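Local coordinates for protein transcription regulator (Haloarcula marismortui ATCC 43049, PDB 3CRJ) that probably binds cis-regulatory DNA and represses transcription as a mainly helical, dimeric regulator of the TetR family, at residues A[13-18]-A[44-49]; A[64-69]-A[124-129]; A[92-97]-A[185-190]. All coordinates share one frame; numbering follows the deposited sequence.

Interaction 1 of 3, residues A[13-18]-A[44-49]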
# COMPACT_ATOMS: atom_id res chain seq x y z
N SER A 13 27.89 2.58 -18.68
CA SER A 13 27.32 1.82 -17.56
C SER A 13 27.89 2.28 -16.21
O SER A 13 27.19 2.26 -15.19
CB SER A 13 27.59 0.32 -17.75
OG SER A 13 28.99 0.07 -17.80
N ASP A 14 29.16 2.69 -16.22
CA ASP A 14 29.89 3.10 -15.03
C ASP A 14 29.29 4.36 -14.43
O ASP A 14 29.11 4.46 -13.22
CB ASP A 14 31.38 3.31 -15.35
CG ASP A 14 32.05 2.09 -16.01
OD1 ASP A 14 33.22 2.20 -16.43
OD2 ASP A 14 31.40 1.02 -16.12
N GLN A 15 28.97 5.32 -15.30
CA GLN A 15 28.31 6.57 -14.90
C GLN A 15 26.86 6.37 -14.45
O GLN A 15 26.42 6.99 -13.48
CB GLN A 15 28.32 7.55 -16.08
CG GLN A 15 29.33 8.67 -15.99
CD GLN A 15 30.73 8.18 -15.75
OE1 GLN A 15 31.10 7.89 -14.60
NE2 GLN A 15 31.51 8.08 -16.81
N THR A 16 26.14 5.54 -15.18
CA THR A 16 24.76 5.19 -14.87
C THR A 16 24.69 4.63 -13.44
O THR A 16 23.96 5.16 -12.60
CB THR A 16 24.23 4.20 -15.94
OG1 THR A 16 24.37 4.78 -17.25
CG2 THR A 16 22.77 3.84 -15.72
N GLU A 17 25.49 3.60 -13.17
CA GLU A 17 25.59 2.96 -11.86
C GLU A 17 25.95 3.92 -10.71
O GLU A 17 25.27 3.95 -9.69
CB GLU A 17 26.61 1.83 -11.93
CG GLU A 17 26.02 0.46 -12.19
CD GLU A 17 26.02 -0.40 -10.93
OE1 GLU A 17 25.77 0.15 -9.84
OE2 GLU A 17 26.28 -1.62 -11.04
N GLU A 18 27.03 4.69 -10.89
CA GLU A 18 27.40 5.72 -9.93
C GLU A 18 26.26 6.70 -9.73
O GLU A 18 26.03 7.15 -8.60
CB GLU A 18 28.62 6.50 -10.41
CG GLU A 18 29.96 6.00 -9.98
CD GLU A 18 31.03 7.04 -10.23
OE1 GLU A 18 31.08 8.02 -9.45
OE2 GLU A 18 31.79 6.92 -11.20
N TYR A 44 26.45 12.64 -6.24
CA TYR A 44 27.24 12.00 -7.29
C TYR A 44 28.66 12.56 -7.29
O TYR A 44 29.61 11.86 -7.61
CB TYR A 44 26.52 12.19 -8.63
CG TYR A 44 27.24 11.77 -9.88
CD1 TYR A 44 27.84 10.51 -10.00
CD2 TYR A 44 27.24 12.60 -10.99
CE1 TYR A 44 28.49 10.11 -11.19
CE2 TYR A 44 27.88 12.21 -12.19
CZ TYR A 44 28.49 10.98 -12.28
OH TYR A 44 29.11 10.62 -13.47
N GLY A 45 28.78 13.82 -6.90
CA GLY A 45 30.08 14.44 -6.70
C GLY A 45 30.51 15.21 -7.92
O GLY A 45 31.51 15.94 -7.89
N LYS A 46 29.75 15.05 -8.99
CA LYS A 46 29.99 15.78 -10.23
C LYS A 46 28.98 16.90 -10.45
O LYS A 46 27.98 16.98 -9.75
CB LYS A 46 30.00 14.83 -11.42
CG LYS A 46 31.39 14.32 -11.80
CD LYS A 46 31.60 12.89 -11.34
CE LYS A 46 32.89 12.29 -11.95
NZ LYS A 46 32.84 10.78 -12.01
N SER A 47 29.30 17.78 -11.39
CA SER A 47 28.40 18.80 -11.92
C SER A 47 26.96 18.33 -12.17
O SER A 47 26.72 17.17 -12.47
CB SER A 47 28.96 19.31 -13.24
OG SER A 47 27.92 19.85 -14.03
N THR A 48 26.02 19.27 -12.07
CA THR A 48 24.63 18.99 -12.35
C THR A 48 24.44 18.50 -13.79
O THR A 48 23.69 17.58 -14.05
CB THR A 48 23.72 20.20 -11.98
OG1 THR A 48 22.36 19.80 -11.98
CG2 THR A 48 23.87 21.31 -12.94
N ALA A 49 25.19 19.07 -14.72
CA ALA A 49 25.15 18.71 -16.13
C ALA A 49 25.75 17.34 -16.41
O ALA A 49 25.54 16.78 -17.48
CB ALA A 49 25.86 19.78 -16.97
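Gln15, on the first helix of the chain, meets Tyr44 where the stem of its side chain passes the phenol oxygen: CG of Gln15 lies 3.2 Å from OH of Tyr44. The Gln15 chain is bent at chi2 (53°), which turns the amide back beside the same hydroxyl, OE1 of Gln15 standing 3.6 Å from OH of Tyr44. Amide and ring planes are inclined by 47°, and the pair is not a hydrogen bond. One turn later, Glu18 points its CB at the ring's edge, near the ring plane, and this CB is 3.7 Å from CE1 of Tyr44. Beyond CG the Glu18 chain runs extended, carrying its carboxylate past the ring toward Lys46. Lys46 lays CD over one face of the Tyr44 ring, off toward the rim, and its NZ is 4.1 Å from OE2 of Glu18, too long for a salt bridge. A chi1 of 172°, which sets CG of Tyr44 opposite the main-chain nitrogen, carries the phenol toward Gln15 and Glu18; the ring also touches Ile19 and Ala22 of helix 12-30. Between Tyr44 and Ser47, the N-cap of the following helix, runs the turn of the predicted helix-turn-helix motif. The contact of Tyr44 and Lys46 with helix 12-30 is mainly van der Waals, a buried aromatic ring set against aliphatic stems, while the opposite charges of Glu18 and Lys46 probably add a modest long-range attraction at the more exposed margin.

Interaction 2 of 3, residues A[64-69]-A[124-129]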
# COMPACT_ATOMS: atom_id res chain seq x y z
N ALA A 64 14.31 5.25 -14.57
CA ALA A 64 15.57 4.48 -14.60
C ALA A 64 15.89 3.84 -13.23
O ALA A 64 16.23 2.66 -13.17
CB ALA A 64 16.71 5.35 -15.08
N PHE A 65 15.72 4.61 -12.15
CA PHE A 65 16.00 4.14 -10.80
C PHE A 65 15.06 3.00 -10.41
O PHE A 65 15.49 2.05 -9.73
CB PHE A 65 15.93 5.27 -9.77
CG PHE A 65 16.32 4.83 -8.37
CD1 PHE A 65 17.66 4.61 -8.04
CD2 PHE A 65 15.36 4.63 -7.39
CE1 PHE A 65 18.02 4.19 -6.75
CE2 PHE A 65 15.71 4.21 -6.09
CZ PHE A 65 17.05 3.99 -5.78
N LEU A 66 13.80 3.06 -10.82
CA LEU A 66 12.95 1.91 -10.63
C LEU A 66 13.52 0.69 -11.39
O LEU A 66 13.71 -0.38 -10.79
CB LEU A 66 11.50 2.23 -10.99
CG LEU A 66 10.84 3.16 -9.96
CD1 LEU A 66 9.46 3.63 -10.42
CD2 LEU A 66 10.75 2.53 -8.61
N ASP A 67 13.84 0.87 -12.67
CA ASP A 67 14.41 -0.22 -13.49
C ASP A 67 15.63 -0.82 -12.82
O ASP A 67 15.82 -2.05 -12.83
CB ASP A 67 14.80 0.28 -14.88
CG ASP A 67 13.60 0.75 -15.68
OD1 ASP A 67 13.82 1.56 -16.60
OD2 ASP A 67 12.45 0.31 -15.39
N TYR A 68 16.42 0.06 -12.22
CA TYR A 68 17.59 -0.31 -11.45
C TYR A 68 17.22 -1.19 -10.26
O TYR A 68 17.83 -2.22 -10.07
CB TYR A 68 18.36 0.94 -11.05
CG TYR A 68 19.43 0.76 -10.02
CD1 TYR A 68 20.71 0.34 -10.38
CD2 TYR A 68 19.17 1.05 -8.68
CE1 TYR A 68 21.71 0.20 -9.40
CE2 TYR A 68 20.15 0.90 -7.70
CZ TYR A 68 21.42 0.48 -8.06
OH TYR A 68 22.40 0.35 -7.08
N LEU A 69 16.23 -0.79 -9.46
CA LEU A 69 15.87 -1.59 -8.30
C LEU A 69 15.34 -2.96 -8.72
O LEU A 69 15.57 -3.96 -8.04
CB LEU A 69 14.86 -0.88 -7.40
CG LEU A 69 15.23 0.46 -6.79
CD1 LEU A 69 14.12 1.00 -5.87
CD2 LEU A 69 16.56 0.40 -6.03
N SER A 124 3.92 4.15 -13.42
CA SER A 124 2.89 3.13 -13.49
C SER A 124 3.37 1.91 -14.28
O SER A 124 3.33 0.79 -13.76
CB SER A 124 1.62 3.69 -14.12
OG SER A 124 0.59 2.73 -14.02
N ASP A 125 3.83 2.13 -15.51
CA ASP A 125 4.45 1.05 -16.30
C ASP A 125 5.47 0.24 -15.49
O ASP A 125 5.51 -0.99 -15.59
CB ASP A 125 5.17 1.61 -17.53
CG ASP A 125 4.23 2.22 -18.55
OD1 ASP A 125 3.02 1.91 -18.50
OD2 ASP A 125 4.69 3.01 -19.40
N ARG A 126 6.26 0.96 -14.68
CA ARG A 126 7.44 0.44 -14.00
C ARG A 126 7.08 -0.42 -12.82
O ARG A 126 7.73 -1.43 -12.55
CB ARG A 126 8.28 1.61 -13.50
CG ARG A 126 9.62 1.86 -14.18
CD ARG A 126 9.62 1.43 -15.59
NE ARG A 126 10.63 2.15 -16.35
CZ ARG A 126 10.35 3.14 -17.20
NH1 ARG A 126 9.10 3.54 -17.37
NH2 ARG A 126 11.32 3.73 -17.88
N PHE A 127 6.05 0.03 -12.09
CA PHE A 127 5.55 -0.68 -10.93
C PHE A 127 4.75 -1.90 -11.35
O PHE A 127 4.67 -2.88 -10.59
CB PHE A 127 4.63 0.22 -10.12
CG PHE A 127 5.34 1.24 -9.26
CD1 PHE A 127 6.23 0.85 -8.27
CD2 PHE A 127 5.07 2.60 -9.41
CE1 PHE A 127 6.88 1.79 -7.49
CE2 PHE A 127 5.72 3.56 -8.62
CZ PHE A 127 6.62 3.16 -7.66
N ARG A 128 4.11 -1.85 -12.51
CA ARG A 128 3.39 -3.01 -13.03
C ARG A 128 4.41 -4.08 -13.45
O ARG A 128 4.24 -5.28 -13.25
CB ARG A 128 2.48 -2.62 -14.19
CG ARG A 128 1.81 -3.81 -14.88
CD ARG A 128 0.84 -3.38 -15.99
NE ARG A 128 -0.46 -2.91 -15.49
CZ ARG A 128 -0.78 -1.63 -15.27
NH1 ARG A 128 -1.99 -1.31 -14.84
NH2 ARG A 128 0.12 -0.67 -15.49
N GLN A 129 5.51 -3.58 -14.00
CA GLN A 129 6.58 -4.44 -14.45
C GLN A 129 7.12 -5.26 -13.27
O GLN A 129 7.26 -6.48 -13.36
CB GLN A 129 7.69 -3.58 -15.06
CG GLN A 129 8.39 -4.22 -16.23
CD GLN A 129 9.36 -3.27 -16.92
OE1 GLN A 129 9.17 -2.05 -16.96
NE2 GLN A 129 10.40 -3.85 -17.49
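Asp67 and Arg126 form a salt bridge between two nearly parallel helix segments, and it shows how one carboxylate can be held mainly through the inner nitrogen of a guanidinium group. NE of Arg126 donates to OD2 of Asp67 at 2.8 Å, with a bent N-H...O angle of 132°. This oxygen is approached on its syn side, somewhat out of the carboxylate plane, and lies within 6° of the guanidinium plane. A second, weak bond runs from the same NE to OD1 of Asp67 at 3.3 Å. Carboxylate and guanidinium have nearly parallel planes, 16° apart, with the acid at the edge of the arginine. The bend of Arg126 at chi2 turns the chain so that NE faces the acid, while NH1 makes a weak hydrogen bond to Ala122 O on its own helix. Beside the salt bridge, the aliphatic part of Arg126 rests on Leu66, whose CB is 3.7 Å from CG of Arg126. Leu66 then sends CD1 over one face of the Phe127 ring in a CH-pi contact, 4.2 Å from the centroid. The contact joins helix 58-78, which follows the predicted DNA-binding motif, to helix 121-148, with the segment axes 9.8 Å apart at closest approach. Helix 104-115 borders the apolar side through Leu110 and Met113 against Leu66 and Arg114 against Phe127, and Met176 of the second subunit also packs on Phe127.

Interaction 3 of 3, residues A[92-97]-A[185-190]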
# COMPACT_ATOMS: atom_id res chain seq x y z
N LEU A 92 11.71 -17.22 -1.75
CA LEU A 92 11.17 -16.04 -2.45
C LEU A 92 10.44 -15.14 -1.47
O LEU A 92 10.69 -13.94 -1.44
CB LEU A 92 10.26 -16.44 -3.60
CG LEU A 92 11.01 -16.59 -4.91
CD1 LEU A 92 12.39 -17.16 -4.70
CD2 LEU A 92 10.21 -17.43 -5.88
N LEU A 93 9.56 -15.73 -0.66
CA LEU A 93 8.87 -14.95 0.35
C LEU A 93 9.84 -14.26 1.28
O LEU A 93 9.61 -13.10 1.61
CB LEU A 93 7.90 -15.81 1.14
CG LEU A 93 6.75 -16.25 0.25
CD1 LEU A 93 5.92 -17.32 0.98
CD2 LEU A 93 5.93 -15.02 -0.22
N ASP A 94 10.90 -14.95 1.70
CA ASP A 94 11.92 -14.31 2.51
C ASP A 94 12.49 -13.12 1.78
O ASP A 94 12.57 -12.03 2.33
CB ASP A 94 13.03 -15.26 2.86
CG ASP A 94 12.59 -16.32 3.81
OD1 ASP A 94 11.42 -16.29 4.27
OD2 ASP A 94 13.43 -17.21 4.08
N GLU A 95 12.84 -13.32 0.52
CA GLU A 95 13.40 -12.27 -0.29
C GLU A 95 12.49 -11.03 -0.35
O GLU A 95 12.97 -9.90 -0.27
CB GLU A 95 13.68 -12.79 -1.69
CG GLU A 95 14.91 -12.18 -2.27
CD GLU A 95 16.16 -12.49 -1.46
OE1 GLU A 95 16.94 -11.54 -1.21
OE2 GLU A 95 16.36 -13.67 -1.07
N LEU A 96 11.19 -11.24 -0.45
CA LEU A 96 10.26 -10.13 -0.61
C LEU A 96 9.86 -9.52 0.73
O LEU A 96 9.46 -8.36 0.79
CB LEU A 96 9.01 -10.61 -1.35
CG LEU A 96 9.10 -11.02 -2.81
CD1 LEU A 96 8.21 -12.21 -3.10
CD2 LEU A 96 8.74 -9.84 -3.66
N LEU A 97 9.98 -10.29 1.81
CA LEU A 97 9.42 -9.87 3.11
C LEU A 97 10.41 -9.75 4.26
O LEU A 97 10.18 -8.97 5.15
CB LEU A 97 8.23 -10.73 3.53
CG LEU A 97 6.79 -10.25 3.33
CD1 LEU A 97 6.69 -9.06 2.42
CD2 LEU A 97 5.92 -11.39 2.85
N THR A 185 5.24 -9.70 10.51
CA THR A 185 3.93 -10.34 10.67
C THR A 185 3.37 -10.79 9.31
O THR A 185 2.79 -11.90 9.21
CB THR A 185 2.87 -9.47 11.38
OG1 THR A 185 2.22 -8.65 10.41
CG2 THR A 185 3.45 -8.60 12.52
N ALA A 186 3.52 -9.96 8.29
CA ALA A 186 3.09 -10.34 6.93
C ALA A 186 3.80 -11.58 6.39
O ALA A 186 3.19 -12.39 5.70
CB ALA A 186 3.23 -9.19 5.95
N ARG A 187 5.07 -11.73 6.73
CA ARG A 187 5.79 -12.94 6.39
C ARG A 187 5.05 -14.13 6.94
O ARG A 187 4.92 -15.14 6.23
CB ARG A 187 7.24 -12.90 6.93
CG ARG A 187 8.12 -14.04 6.45
CD ARG A 187 7.94 -14.29 4.92
NE ARG A 187 8.58 -15.53 4.47
CZ ARG A 187 8.00 -16.73 4.43
NH1 ARG A 187 6.74 -16.89 4.83
NH2 ARG A 187 8.69 -17.79 4.00
N GLN A 188 4.56 -14.03 8.17
CA GLN A 188 3.81 -15.13 8.82
C GLN A 188 2.44 -15.35 8.19
O GLN A 188 2.00 -16.50 7.99
CB GLN A 188 3.62 -14.88 10.31
CG GLN A 188 2.99 -16.09 10.98
CD GLN A 188 2.82 -15.94 12.48
OE1 GLN A 188 3.71 -15.45 13.17
NE2 GLN A 188 1.67 -16.37 13.00
N THR A 189 1.76 -14.23 7.89
CA THR A 189 0.52 -14.28 7.13
C THR A 189 0.76 -15.03 5.81
O THR A 189 0.05 -16.02 5.52
CB THR A 189 0.01 -12.89 6.87
OG1 THR A 189 -0.20 -12.23 8.12
CG2 THR A 189 -1.29 -12.93 6.08
N ALA A 190 1.76 -14.60 5.04
CA ALA A 190 2.13 -15.32 3.83
C ALA A 190 2.33 -16.83 4.05
O ALA A 190 1.81 -17.61 3.27
CB ALA A 190 3.37 -14.71 3.18
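Arg187 holds Asp94 side-on, using NE and NH2 on a single carboxylate oxygen, within the all-helical C-terminal domain of the TetR fold. Here helices 85-97 and 181-198 run roughly antiparallel, their segment axes 10.0 Å apart at an angle of 154°. NE of Arg187 donates to OD1 of Asp94 at 2.9 Å, nearly in line with the C-O bond, whereas NH2 of Arg187 reaches the same OD1 at 3.1 Å from above the carboxylate plane. The two flat groups are inclined by 44°, so this is not the coplanar, two-oxygen form of an arginine-aspartate pair. Leu93 supplies the next contact: its CB lies over one face of the guanidinium, toward the rim, 3.4 Å from CZ of Arg187. The aliphatic part of the arginine passes Leu97, whose CB is 3.8 Å from CD of Arg187. Leaving its own helix with chi1 near trans (-172°) and then bending at chi2, the arginine chain leads across to Asp94. Further bonds position the guanidinium, NH1 to Ser191 OG and NH2 to Asn90 OD1. An alanine here removes both donors to Asp94, whose carboxylate would probably be left without its charge partner, and Leu93 and Leu97 would probably lose the cover of the arginine chain. On the inner side of this helix pair, Leu97 and Ala190 reach helix 156-176 at Ile167 and Leu163, respectively. Thr189, on helix 181-198, hydrogen-bonds Ser162 of the second subunit, placing the contact beside the dimer interface. Ala190 closes the apolar side, its CB lying 4.2 Å from CD2 of Leu97 and 4.3 Å from CD1 of Leu93.

How the interactions relate
The three contacts follow the chain from the predicted DNA-binding end into the body that meets the second subunit. Interaction 1 closes first, tying the predicted helix-turn-helix to helix 12-30. Its centre is about 20 Å from that of interaction 2, and the two touch where Glu17 packs on Tyr68 of helix 58-78. Interactions 2 and 3 alternate along the chain, interleaving helices 58-78, 85-97, 121-148 and 181-198; their centres are about 21 Å apart. Interactions 1 and 3 lie on opposite sides of the chain's centre, about 35 Å between centres. Helix 58-78 meets both helix 12-30 and helix 121-148, which packs on the second subunit, consistent with it linking the two regions.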